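Side-chain contacts in geranyltranstransferase (Enterococcus faecalis, PDB 3P8L), which probably catalyses the magnesium-dependent condensation of isopentenyl diphosphate with geranyl diphosphate to give farnesyl diphosphate: residues 44-49 with 83-88; 156-161 with 187-192; 226-231 with 257-262; 268-273 with 297-302. One frame throughout, in Å; residues are numbered along the deposited sequence.

How the interactions relate
The four contacts follow one another in series from the N terminus, so none nests in or crosses another. Interaction 1 closes a 33-residue loop between helices 36-47 and 71-92; interaction 2 joins the start of helix 158-167 to helix 175-200. Their centres lie 17 Å apart, yet they touch, Ser87 CB standing 3.5 Å from Met158 SD. Helix 205-230, next in the chain, ends at interaction 3, which bridges a gap containing the unmodelled residues 234-250. Interaction 4 brings the C-terminal tail onto helix 259-283, which interaction 3 also uses, and the two meet where Leu228 CD1 lies 3.9 Å from Leu301 CD1.

Interaction 1: residues 44-49 with 83-88; sequences YSIHAG and IHTYSL
The chi1 of Thr85, -54°, puts CG2 opposite the backbone N and aims this methyl at Ser45 and Ile46, while OG1 lies beside the backbone N, opposite the carbonyl carbon, and bonds to Glu81 O one turn back in its own helix. This is helix-helix packing in the all-alpha isoprenoid synthase fold, between helices 36-47 and 71-92. Ser45, with chi1 -70°, swings OG to the side of its own N, where Asn108 ND2 bonds to it. The polar ends of both residues are thus engaged elsewhere, and what meets across the contact is mainly carbon. The evidence is a single methyl set against a backbone and two side chains. Thr85 CG2 is 3.9 Å from Ser45 CB and 4.0 Å from Ser45 O. The same Thr85 CG2 reaches Ile46 CG1 at 4.3 Å. No hydrogen bond crosses, and the CA atoms of Ile46 and Thr85 come to 6.8 Å, with Ser45 and Thr85 adding little bulk between the helices. Ile46 also packs on Met25 and Ile29 of helix 13-31, so its side chain is shared between two helical neighbours. Gly49, with positive phi, opens the GGKRxRP motif, which in relatives binds the isopentenyl diphosphate; Arg52 of that motif bonds back to Ile46 O through NH2. At the other end, helix 71-92 runs into the first aspartate-rich motif of the family. Within that helix His84 O is gripped twice, by Leu88 N and by Ser87 OG, both from the same face of the carbonyl plane, Ser87 OG being 2.8 Å from His84 O and tilted 24° from that plane.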
loop_
_atom_site.group_PDB
_atom_site.type_symbol
_atom_site.label_atom_id
_atom_site.label_comp_id
_atom_site.label_asym_id
_atom_site.label_seq_id
_atom_site.Cartn_x
_atom_site.Cartn_y
_atom_site.Cartn_z
ATOM N N TYR A 44 -3.594 -17.866 3.306
ATOM C CA TYR A 44 -3.958 -18.379 4.621
ATOM C C TYR A 44 -4.858 -17.390 5.369
ATOM O O TYR A 44 -5.939 -17.763 5.853
ATOM C CB TYR A 44 -2.723 -18.705 5.469
ATOM C CG TYR A 44 -3.087 -19.076 6.892
ATOM C CD1 TYR A 44 -3.574 -20.351 7.188
ATOM C CD2 TYR A 44 -2.915 -18.176 7.935
ATOM C CE1 TYR A 44 -3.908 -20.716 8.496
ATOM C CE2 TYR A 44 -3.268 -18.513 9.253
ATOM C CZ TYR A 44 -3.769 -19.799 9.514
ATOM O OH TYR A 44 -4.110 -20.178 10.792
ATOM N N SER A 45 -4.428 -16.134 5.427
ATOM C CA SER A 45 -5.132 -15.126 6.203
ATOM C C SER A 45 -6.463 -14.713 5.576
ATOM O O SER A 45 -7.382 -14.338 6.292
ATOM C CB SER A 45 -4.256 -13.901 6.407
ATOM O OG SER A 45 -3.189 -14.183 7.295
ATOM N N ILE A 46 -6.552 -14.783 4.250
ATOM C CA ILE A 46 -7.832 -14.609 3.549
ATOM C C ILE A 46 -8.808 -15.760 3.867
ATOM O O ILE A 46 -9.956 -15.515 4.287
ATOM C CB ILE A 46 -7.619 -14.459 2.012
ATOM C CG1 ILE A 46 -6.943 -13.133 1.695
ATOM C CG2 ILE A 46 -8.944 -14.541 1.241
ATOM C CD1 ILE A 46 -6.259 -13.154 0.365
ATOM N N HIS A 47 -8.353 -16.992 3.731
ATOM C CA HIS A 47 -9.174 -18.183 3.925
ATOM C C HIS A 47 -9.570 -18.478 5.360
ATOM O O HIS A 47 -10.423 -19.284 5.610
ATOM C CB HIS A 47 -8.468 -19.407 3.402
ATOM C CG HIS A 47 -8.460 -19.522 1.920
ATOM N ND1 HIS A 47 -9.557 -19.244 1.143
ATOM C CD2 HIS A 47 -7.488 -19.913 1.072
ATOM C CE1 HIS A 47 -9.254 -19.445 -0.120
ATOM N NE2 HIS A 47 -8.006 -19.854 -0.190
ATOM N N ALA A 48 -8.936 -17.834 6.301
ATOM C CA ALA A 48 -9.309 -17.978 7.709
ATOM C C ALA A 48 -10.683 -17.326 7.967
ATOM O O ALA A 48 -11.297 -17.516 9.025
ATOM C CB ALA A 48 -8.225 -17.374 8.610
ATOM N N GLY A 49 -11.147 -16.566 6.977
ATOM C CA GLY A 49 -12.477 -15.984 6.976
ATOM C C GLY A 49 -12.572 -14.751 7.853
ATOM O O GLY A 49 -11.570 -14.228 8.325
ATOM N N ILE A 83 -6.992 -4.632 2.269
ATOM C CA ILE A 83 -6.474 -3.649 3.210
ATOM C C ILE A 83 -6.784 -4.111 4.633
ATOM O O ILE A 83 -5.892 -4.145 5.492
ATOM C CB ILE A 83 -7.075 -2.219 2.995
ATOM C CG1 ILE A 83 -6.639 -1.604 1.670
ATOM C CG2 ILE A 83 -6.743 -1.303 4.175
ATOM C CD1 ILE A 83 -5.206 -1.134 1.613
ATOM N N HIS A 84 -8.054 -4.435 4.877
ATOM C CA HIS A 84 -8.481 -4.946 6.159
ATOM C C HIS A 84 -7.663 -6.179 6.634
ATOM O O HIS A 84 -7.214 -6.199 7.764
ATOM C CB HIS A 84 -9.942 -5.314 6.127
ATOM C CG HIS A 84 -10.436 -5.803 7.443
ATOM N ND1 HIS A 84 -10.325 -5.053 8.591
ATOM C CD2 HIS A 84 -11.022 -6.966 7.803
ATOM C CE1 HIS A 84 -10.837 -5.727 9.604
ATOM N NE2 HIS A 84 -11.276 -6.884 9.151
ATOM N N THR A 85 -7.499 -7.169 5.751
ATOM C CA THR A 85 -6.734 -8.402 6.016
ATOM C C THR A 85 -5.268 -8.079 6.318
ATOM O O THR A 85 -4.693 -8.637 7.248
ATOM C CB THR A 85 -6.791 -9.400 4.808
ATOM O OG1 THR A 85 -8.153 -9.653 4.449
ATOM C CG2 THR A 85 -6.092 -10.742 5.132
ATOM N N TYR A 86 -4.664 -7.176 5.537
ATOM C CA TYR A 86 -3.294 -6.761 5.814
ATOM C C TYR A 86 -3.213 -6.167 7.219
ATOM O O TYR A 86 -2.321 -6.539 7.980
ATOM C CB TYR A 86 -2.686 -5.817 4.729
ATOM C CG TYR A 86 -2.307 -4.433 5.222
ATOM C CD1 TYR A 86 -1.201 -4.242 6.042
ATOM C CD2 TYR A 86 -3.057 -3.305 4.877
ATOM C CE1 TYR A 86 -0.865 -2.985 6.544
ATOM C CE2 TYR A 86 -2.716 -2.035 5.356
ATOM C CZ TYR A 86 -1.622 -1.889 6.208
ATOM O OH TYR A 86 -1.240 -0.655 6.683
ATOM N N SER A 87 -4.153 -5.288 7.585
ATOM C CA SER A 87 -4.012 -4.567 8.849
ATOM C C SER A 87 -4.066 -5.556 10.037
ATOM O O SER A 87 -3.361 -5.369 11.031
ATOM C CB SER A 87 -5.091 -3.484 8.999
ATOM O OG SER A 87 -6.322 -4.078 9.387
ATOM N N LEU A 88 -4.864 -6.617 9.892
ATOM C CA LEU A 88 -4.981 -7.668 10.909
ATOM C C LEU A 88 -3.686 -8.467 11.077
ATOM O O LEU A 88 -3.257 -8.709 12.208
ATOM C CB LEU A 88 -6.130 -8.625 10.607
ATOM C CG LEU A 88 -7.540 -8.037 10.587
ATOM C CD1 LEU A 88 -8.500 -9.157 10.283
ATOM C CD2 LEU A 88 -7.904 -7.303 11.906
#

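Interaction 2: residues 156-161 with 187-192; sequences QGMVSG and GALIEF
This is a buried apolar contact of the isoprenoid synthase helical bundle, in which the N-terminal end of helix 158-167 meets the middle of helix 175-200 at Gly157, Met158, Ala188 and Leu189. Its closest backbone approach is at Gly157, the N-cap residue: the CA atoms of Gly157 and Ala188 are 5.7 Å apart. Gly157 has no side chain to stand between the segments, and Ala188 CB lies 4.2 Å from Gly157 CA. The same methyl of Ala188, CB, is 4.4 Å from Met158 N, so one small side chain fills the step where the helix starts. Gly157 O accepts the first helical bond of the segment, from Gly161 N at 2.9 Å.

One residue further on, Met158 continues the contact with Leu189, the two side chains crossing obliquely. Tyr86 of helix 71-92 packs on Met158 as well, and Arg54 of helix 53-64 touches Leu189. Outward, Val159 packs on Leu38 of the second subunit, and Ser160 OG bonds to Asn35 N of that subunit, which places this helix start at the dimer interface. The chi3 bend of Met158 (64°) only turns CE aside; chi1 (-170°) and chi2 (-173°), both near anti, carry Met158 SD out to Leu189 CD1 at 3.9 Å.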
loop_
_atom_site.group_PDB
_atom_site.type_symbol
_atom_site.label_atom_id
_atom_site.label_comp_id
_atom_site.label_asym_id
_atom_site.label_seq_id
_atom_site.Cartn_x
_atom_site.Cartn_y
_atom_site.Cartn_z
ATOM N N GLN A 156 -3.374 9.521 6.975
ATOM C CA GLN A 156 -4.549 10.340 7.309
ATOM C C GLN A 156 -5.639 9.559 8.015
ATOM O O GLN A 156 -6.598 10.142 8.534
ATOM C CB GLN A 156 -5.147 10.981 6.048
ATOM C CG GLN A 156 -4.300 12.103 5.508
ATOM C CD GLN A 156 -5.046 12.958 4.532
ATOM O OE1 GLN A 156 -5.390 14.103 4.833
ATOM N NE2 GLN A 156 -5.322 12.409 3.356
ATOM N N GLY A 157 -5.514 8.235 8.004
ATOM C CA GLY A 157 -6.568 7.382 8.538
ATOM C C GLY A 157 -6.044 6.257 9.391
ATOM O O GLY A 157 -5.431 6.507 10.454
ATOM N N MET A 158 -6.272 5.027 8.910
ATOM C CA MET A 158 -6.047 3.794 9.701
ATOM C C MET A 158 -4.688 3.693 10.406
ATOM O O MET A 158 -4.635 3.334 11.587
ATOM C CB MET A 158 -6.306 2.534 8.849
ATOM C CG MET A 158 -6.325 1.217 9.642
ATOM S SD MET A 158 -6.433 -0.246 8.561
ATOM C CE MET A 158 -4.880 -0.024 7.727
ATOM N N VAL A 159 -3.609 4.016 9.694
ATOM C CA VAL A 159 -2.265 3.865 10.250
ATOM C C VAL A 159 -2.029 4.851 11.400
ATOM O O VAL A 159 -1.511 4.454 12.435
ATOM C CB VAL A 159 -1.154 3.945 9.182
ATOM C CG1 VAL A 159 0.226 3.835 9.839
ATOM C CG2 VAL A 159 -1.315 2.817 8.180
ATOM N N SER A 160 -2.448 6.108 11.222
ATOM C CA SER A 160 -2.431 7.096 12.323
ATOM C C SER A 160 -3.294 6.671 13.497
ATOM O O SER A 160 -2.910 6.861 14.648
ATOM C CB SER A 160 -2.854 8.479 11.833
ATOM O OG SER A 160 -1.726 9.181 11.348
ATOM N N GLY A 161 -4.440 6.064 13.188
ATOM C CA GLY A 161 -5.334 5.477 14.198
ATOM C C GLY A 161 -4.716 4.344 15.006
ATOM O O GLY A 161 -4.895 4.290 16.230
ATOM N N GLY A 187 -13.206 3.839 11.828
ATOM C CA GLY A 187 -14.158 4.663 11.083
ATOM C C GLY A 187 -13.768 4.911 9.644
ATOM O O GLY A 187 -14.623 4.884 8.756
ATOM N N ALA A 188 -12.473 5.114 9.412
ATOM C CA ALA A 188 -11.980 5.564 8.113
ATOM C C ALA A 188 -12.255 4.592 6.966
ATOM O O ALA A 188 -12.693 5.034 5.906
ATOM C CB ALA A 188 -10.493 5.941 8.179
ATOM N N LEU A 189 -12.022 3.290 7.180
ATOM C CA LEU A 189 -12.287 2.270 6.143
ATOM C C LEU A 189 -13.793 2.014 5.969
ATOM O O LEU A 189 -14.235 1.648 4.887
ATOM C CB LEU A 189 -11.588 0.924 6.458
ATOM C CG LEU A 189 -10.066 0.722 6.429
ATOM C CD1 LEU A 189 -9.736 -0.775 6.568
ATOM C CD2 LEU A 189 -9.432 1.276 5.156
ATOM N N ILE A 190 -14.544 2.154 7.056
ATOM C CA ILE A 190 -16.019 2.050 7.030
ATOM C C ILE A 190 -16.545 3.199 6.175
ATOM O O ILE A 190 -17.400 2.977 5.305
ATOM C CB ILE A 190 -16.656 2.070 8.449
ATOM C CG1 ILE A 190 -16.126 0.916 9.318
ATOM C CG2 ILE A 190 -18.209 2.013 8.384
ATOM C CD1 ILE A 190 -16.344 -0.454 8.757
ATOM N N GLU A 191 -15.997 4.403 6.408
ATOM C CA GLU A 191 -16.356 5.572 5.607
ATOM C C GLU A 191 -16.015 5.361 4.137
ATOM O O GLU A 191 -16.853 5.641 3.261
ATOM C CB GLU A 191 -15.747 6.860 6.180
ATOM C CG GLU A 191 -16.545 7.433 7.354
ATOM C CD GLU A 191 -15.714 8.316 8.268
ATOM O OE1 GLU A 191 -14.510 8.486 7.990
ATOM O OE2 GLU A 191 -16.263 8.831 9.267
ATOM N N PHE A 192 -14.817 4.825 3.862
ATOM C CA PHE A 192 -14.470 4.473 2.487
ATOM C C PHE A 192 -15.502 3.527 1.876
ATOM O O PHE A 192 -15.871 3.698 0.714
ATOM C CB PHE A 192 -13.069 3.837 2.350
ATOM C CG PHE A 192 -12.771 3.385 0.945
ATOM C CD1 PHE A 192 -12.299 4.295 0.005
ATOM C CD2 PHE A 192 -13.031 2.070 0.537
ATOM C CE1 PHE A 192 -12.040 3.891 -1.295
ATOM C CE2 PHE A 192 -12.803 1.672 -0.765
ATOM C CZ PHE A 192 -12.300 2.592 -1.688
#

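Interaction 3: residues 226-231 with 257-262; sequences DDLLDA and LGIAGA
Leu228 is the first residue of 226-231 to touch 257-262, and it lies inside the second aspartate-rich motif of the isoprenoid synthase fold, here Asp226-Asp227-Leu228-Leu229-Asp230. In this family the motif's aspartates probably bind the magnesium ions that hold the diphosphate; Leu228 instead turns to the protein. Leu228 CA is 7.3 Å from Ile259 CA, and the forked end of the leucine spans the gap. Leu228 CD2 touches two side chains, Ile259 CG2 at 4.2 Å and Ala262 CB at 4.0 Å. Both methyls also meet carbonyl oxygens, Leu228 CD2 with Ile259 O at 3.9 Å and CD1 with Ala262 O at 3.8 Å. Pro254 of helix 253-257 packs on Leu228, Ile259 and Ala262 alike, so a second helix covers this patch too.

The next contact comes three residues on, as the helix gives out. Leu228 O and Leu229 O both bond to Thr232 OG1 there, and Ala231, exposed, leaves helical angles with its methyl directed at helix 259-283. That helix starts after Gly258, whose positive phi (91°) breaks it from the preceding one. No hydrogen bond crosses this apolar contact. Ile259 chi1 of -50° sends CG1 to the N side and on to CD1, which ends 4.0 Å from Ala231 CB.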
loop_
_atom_site.group_PDB
_atom_site.type_symbol
_atom_site.label_atom_id
_atom_site.label_comp_id
_atom_site.label_asym_id
_atom_site.label_seq_id
_atom_site.Cartn_x
_atom_site.Cartn_y
_atom_site.Cartn_z
ATOM N N ASP A 226 -19.580 -3.651 20.292
ATOM C CA ASP A 226 -18.536 -4.624 20.612
ATOM C C ASP A 226 -17.948 -4.437 22.015
ATOM O O ASP A 226 -17.662 -5.416 22.706
ATOM C CB ASP A 226 -17.440 -4.621 19.541
ATOM C CG ASP A 226 -17.829 -5.425 18.296
ATOM O OD1 ASP A 226 -16.940 -5.671 17.455
ATOM O OD2 ASP A 226 -19.015 -5.814 18.152
ATOM N N ASP A 227 -17.785 -3.179 22.425
ATOM C CA ASP A 227 -17.322 -2.828 23.771
ATOM C C ASP A 227 -18.360 -3.170 24.846
ATOM O O ASP A 227 -18.001 -3.489 25.977
ATOM C CB ASP A 227 -16.962 -1.336 23.848
ATOM C CG ASP A 227 -15.609 -1.015 23.221
ATOM O OD1 ASP A 227 -14.965 -1.921 22.648
ATOM O OD2 ASP A 227 -15.186 0.158 23.309
ATOM N N LEU A 228 -19.640 -3.100 24.480
ATOM C CA LEU A 228 -20.740 -3.479 25.366
ATOM C C LEU A 228 -20.843 -4.991 25.564
ATOM O O LEU A 228 -21.395 -5.452 26.570
ATOM C CB LEU A 228 -22.070 -2.931 24.841
ATOM C CG LEU A 228 -22.492 -1.531 25.286
ATOM C CD1 LEU A 228 -23.518 -0.960 24.320
ATOM C CD2 LEU A 228 -23.041 -1.540 26.714
ATOM N N LEU A 229 -20.321 -5.757 24.607
ATOM C CA LEU A 229 -20.306 -7.215 24.709
ATOM C C LEU A 229 -19.217 -7.728 25.654
ATOM O O LEU A 229 -19.404 -8.750 26.322
ATOM C CB LEU A 229 -20.172 -7.868 23.328
ATOM C CG LEU A 229 -21.391 -7.824 22.399
ATOM C CD1 LEU A 229 -21.053 -8.476 21.065
ATOM C CD2 LEU A 229 -22.617 -8.481 23.027
ATOM N N ASP A 230 -18.090 -7.014 25.702
ATOM C CA ASP A 230 -16.972 -7.353 26.589
ATOM C C ASP A 230 -17.347 -7.226 28.063
ATOM O O ASP A 230 -16.977 -8.074 28.876
ATOM C CB ASP A 230 -15.748 -6.482 26.282
ATOM C CG ASP A 230 -15.101 -6.822 24.946
ATOM O OD1 ASP A 230 -15.448 -7.864 24.350
ATOM O OD2 ASP A 230 -14.234 -6.042 24.495
ATOM N N ALA A 231 -18.098 -6.176 28.391
ATOM C CA ALA A 231 -18.530 -5.921 29.765
ATOM C C ALA A 231 -19.904 -6.531 30.095
ATOM O O ALA A 231 -20.688 -5.941 30.843
ATOM C CB ALA A 231 -18.508 -4.417 30.058
ATOM N N LEU A 257 -18.754 5.980 30.266
ATOM C CA LEU A 257 -20.143 6.455 30.301
ATOM C C LEU A 257 -21.030 5.721 31.301
ATOM O O LEU A 257 -22.108 6.210 31.656
ATOM C CB LEU A 257 -20.784 6.351 28.909
ATOM C CG LEU A 257 -20.175 7.085 27.708
ATOM C CD1 LEU A 257 -21.003 6.829 26.459
ATOM C CD2 LEU A 257 -20.072 8.570 27.964
ATOM N N GLY A 258 -20.584 4.550 31.747
ATOM C CA GLY A 258 -21.464 3.614 32.435
ATOM C C GLY A 258 -22.075 2.694 31.394
ATOM O O GLY A 258 -22.085 3.017 30.201
ATOM N N ILE A 259 -22.576 1.544 31.842
ATOM C CA ILE A 259 -23.196 0.559 30.957
ATOM C C ILE A 259 -24.461 1.132 30.305
ATOM O O ILE A 259 -24.610 1.065 29.081
ATOM C CB ILE A 259 -23.523 -0.776 31.707
ATOM C CG1 ILE A 259 -22.303 -1.306 32.489
ATOM C CG2 ILE A 259 -24.104 -1.830 30.749
ATOM C CD1 ILE A 259 -21.201 -1.976 31.659
ATOM N N ALA A 260 -25.340 1.716 31.123
ATOM C CA ALA A 260 -26.617 2.286 30.661
ATOM C C ALA A 260 -26.460 3.514 29.750
ATOM O O ALA A 260 -27.274 3.735 28.844
ATOM C CB ALA A 260 -27.516 2.608 31.846
ATOM N N GLY A 261 -25.414 4.302 29.997
ATOM C CA GLY A 261 -25.072 5.447 29.151
ATOM C C GLY A 261 -24.455 5.044 27.818
ATOM O O GLY A 261 -24.597 5.760 26.826
ATOM N N ALA A 262 -23.759 3.904 27.800
ATOM C CA ALA A 262 -23.221 3.337 26.559
ATOM C C ALA A 262 -24.310 2.688 25.692
ATOM O O ALA A 262 -24.226 2.725 24.464
ATOM C CB ALA A 262 -22.103 2.351 26.853
#

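Interaction 4: residues 268-273 with 297-302; sequences HQLAEG and TQLQLR
Apolar packing carries this contact, and Leu270 is at its centre: its forked end lies against Leu299 and Gln300 where the C-terminal tail leaves helix 289-298 and folds back on helix 259-283 of the isoprenoid synthase helical bundle. With chi1 at -60° and chi2 at 179° the leucine is extended toward the tail, and its two methyls share the work. Leu270 CD2 meets Leu299 at CB, 4.0 Å away, so it is the root of that side chain that is touched. Leu270 CD1 lies 4.1 Å from the backbone N of Gln300, which places it over the bend of the main chain as well. Leu299, buried, also packs on Tyr218 and Ala221 of helix 205-230, so Leu299 sits against two helices.

Backbone geometry explains the turn. The CA atoms of Leu270 and Thr297 are 7.8 Å apart at the nearest point; Gln300 N bonds to Thr297 O at 3.1 Å, and the psi of Gln300, 159°, then takes the chain out of helical form.

The polar bonds lie beside the apolar patch and none crosses it. Arg225 NH2 bonds to Gln298 O, and its NE makes a weak bond to Leu299 O, which ties the tail to helix 205-230. From helix 259-283, Gln269 OE1 bonds to His217 ND1 of that same helix 205-230. No second subunit reaches these segments. Of the amide-bearing side chain of Gln300 it is the aliphatic part that makes the contact, CG being 3.7 Å from Leu270 CD1.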
loop_
_atom_site.group_PDB
_atom_site.type_symbol
_atom_site.label_atom_id
_atom_site.label_comp_id
_atom_site.label_asym_id
_atom_site.label_seq_id
_atom_site.Cartn_x
_atom_site.Cartn_y
_atom_site.Cartn_z
ATOM N N HIS A 268 -28.565 6.132 20.207
ATOM C CA HIS A 268 -28.438 7.438 19.551
ATOM C C HIS A 268 -27.723 7.377 18.187
ATOM O O HIS A 268 -28.163 8.015 17.221
ATOM C CB HIS A 268 -27.780 8.472 20.486
ATOM C CG HIS A 268 -28.613 8.819 21.685
ATOM N ND1 HIS A 268 -28.071 9.001 22.940
ATOM C CD2 HIS A 268 -29.950 8.996 21.823
ATOM C CE1 HIS A 268 -29.037 9.281 23.798
ATOM N NE2 HIS A 268 -30.187 9.282 23.145
ATOM N N GLN A 269 -26.642 6.602 18.100
ATOM C CA GLN A 269 -25.962 6.408 16.809
ATOM C C GLN A 269 -26.878 5.737 15.790
ATOM O O GLN A 269 -26.946 6.173 14.632
ATOM C CB GLN A 269 -24.664 5.607 16.958
ATOM C CG GLN A 269 -23.539 6.321 17.695
ATOM C CD GLN A 269 -23.164 7.679 17.105
ATOM O OE1 GLN A 269 -23.146 7.883 15.885
ATOM N NE2 GLN A 269 -22.848 8.615 17.984
ATOM N N LEU A 270 -27.592 4.698 16.230
ATOM C CA LEU A 270 -28.567 4.019 15.364
ATOM C C LEU A 270 -29.650 4.981 14.887
ATOM O O LEU A 270 -29.965 5.019 13.693
ATOM C CB LEU A 270 -29.183 2.785 16.045
ATOM C CG LEU A 270 -28.225 1.668 16.474
ATOM C CD1 LEU A 270 -28.988 0.545 17.145
ATOM C CD2 LEU A 270 -27.387 1.132 15.305
ATOM N N ALA A 271 -30.182 5.786 15.812
ATOM C CA ALA A 271 -31.182 6.807 15.470
ATOM C C ALA A 271 -30.637 7.820 14.468
ATOM O O ALA A 271 -31.326 8.208 13.517
ATOM C CB ALA A 271 -31.694 7.522 16.738
ATOM N N GLU A 272 -29.386 8.224 14.663
ATOM C CA GLU A 272 -28.754 9.183 13.758
ATOM C C GLU A 272 -28.472 8.581 12.383
ATOM O O GLU A 272 -28.678 9.241 11.360
ATOM C CB GLU A 272 -27.516 9.808 14.396
ATOM C CG GLU A 272 -27.898 10.787 15.513
ATOM C CD GLU A 272 -27.013 12.011 15.578
ATOM O OE1 GLU A 272 -26.361 12.341 14.566
ATOM O OE2 GLU A 272 -26.987 12.659 16.644
ATOM N N GLY A 273 -28.054 7.315 12.367
ATOM C CA GLY A 273 -27.951 6.548 11.123
ATOM C C GLY A 273 -29.267 6.504 10.351
ATOM O O GLY A 273 -29.288 6.795 9.147
ATOM N N THR A 297 -30.133 -2.126 12.071
ATOM C CA THR A 297 -30.949 -3.026 12.907
ATOM C C THR A 297 -30.130 -4.150 13.554
ATOM O O THR A 297 -30.337 -4.452 14.735
ATOM C CB THR A 297 -32.128 -3.657 12.097
ATOM O OG1 THR A 297 -32.974 -2.625 11.583
ATOM C CG2 THR A 297 -32.981 -4.606 12.949
ATOM N N GLN A 298 -29.195 -4.742 12.802
ATOM C CA GLN A 298 -28.392 -5.868 13.304
ATOM C C GLN A 298 -27.510 -5.470 14.492
ATOM O O GLN A 298 -27.120 -6.325 15.289
ATOM C CB GLN A 298 -27.519 -6.501 12.206
ATOM C CG GLN A 298 -28.251 -7.136 11.011
ATOM C CD GLN A 298 -29.666 -7.592 11.322
ATOM O OE1 GLN A 298 -30.072 -7.659 12.481
ATOM N NE2 GLN A 298 -30.429 -7.897 10.278
ATOM N N LEU A 299 -27.200 -4.176 14.610
ATOM C CA LEU A 299 -26.364 -3.674 15.714
ATOM C C LEU A 299 -27.117 -3.381 17.035
ATOM O O LEU A 299 -26.480 -3.072 18.044
ATOM C CB LEU A 299 -25.567 -2.439 15.277
ATOM C CG LEU A 299 -24.549 -2.511 14.139
ATOM C CD1 LEU A 299 -23.883 -1.155 13.980
ATOM C CD2 LEU A 299 -23.487 -3.603 14.334
ATOM N N GLN A 300 -28.450 -3.478 17.025
ATOM C CA GLN A 300 -29.276 -3.359 18.244
ATOM C C GLN A 300 -28.935 -4.418 19.298
ATOM O O GLN A 300 -28.372 -5.465 18.978
ATOM C CB GLN A 300 -30.768 -3.491 17.910
ATOM C CG GLN A 300 -31.434 -2.253 17.321
ATOM C CD GLN A 300 -32.883 -2.496 16.893
ATOM O OE1 GLN A 300 -33.480 -3.528 17.210
ATOM N NE2 GLN A 300 -33.451 -1.536 16.170
ATOM N N LEU A 301 -29.285 -4.143 20.553
ATOM C CA LEU A 301 -29.153 -5.139 21.616
ATOM C C LEU A 301 -30.516 -5.703 22.007
ATOM O O LEU A 301 -31.484 -4.954 22.169
ATOM C CB LEU A 301 -28.424 -4.564 22.834
ATOM C CG LEU A 301 -26.930 -4.260 22.655
ATOM C CD1 LEU A 301 -26.394 -3.480 23.846
ATOM C CD2 LEU A 301 -26.108 -5.524 22.428
ATOM N N ARG A 302 -30.579 -7.029 22.142
ATOM C CA ARG A 302 -31.830 -7.741 22.421
ATOM C C ARG A 302 -31.747 -8.552 23.712
ATOM O O ARG A 302 -30.731 -9.189 23.997
ATOM C CB ARG A 302 -32.188 -8.659 21.249
ATOM C CG ARG A 302 -33.634 -9.149 21.236
ATOM C CD ARG A 302 -34.142 -9.355 19.812
ATOM N NE ARG A 302 -34.453 -8.085 19.151
ATOM C CZ ARG A 302 -33.676 -7.477 18.254
ATOM N NH1 ARG A 302 -34.057 -6.323 17.722
ATOM N NH2 ARG A 302 -32.520 -8.014 17.884
ATOM O OXT ARG A 302 -32.699 -8.597 24.496
#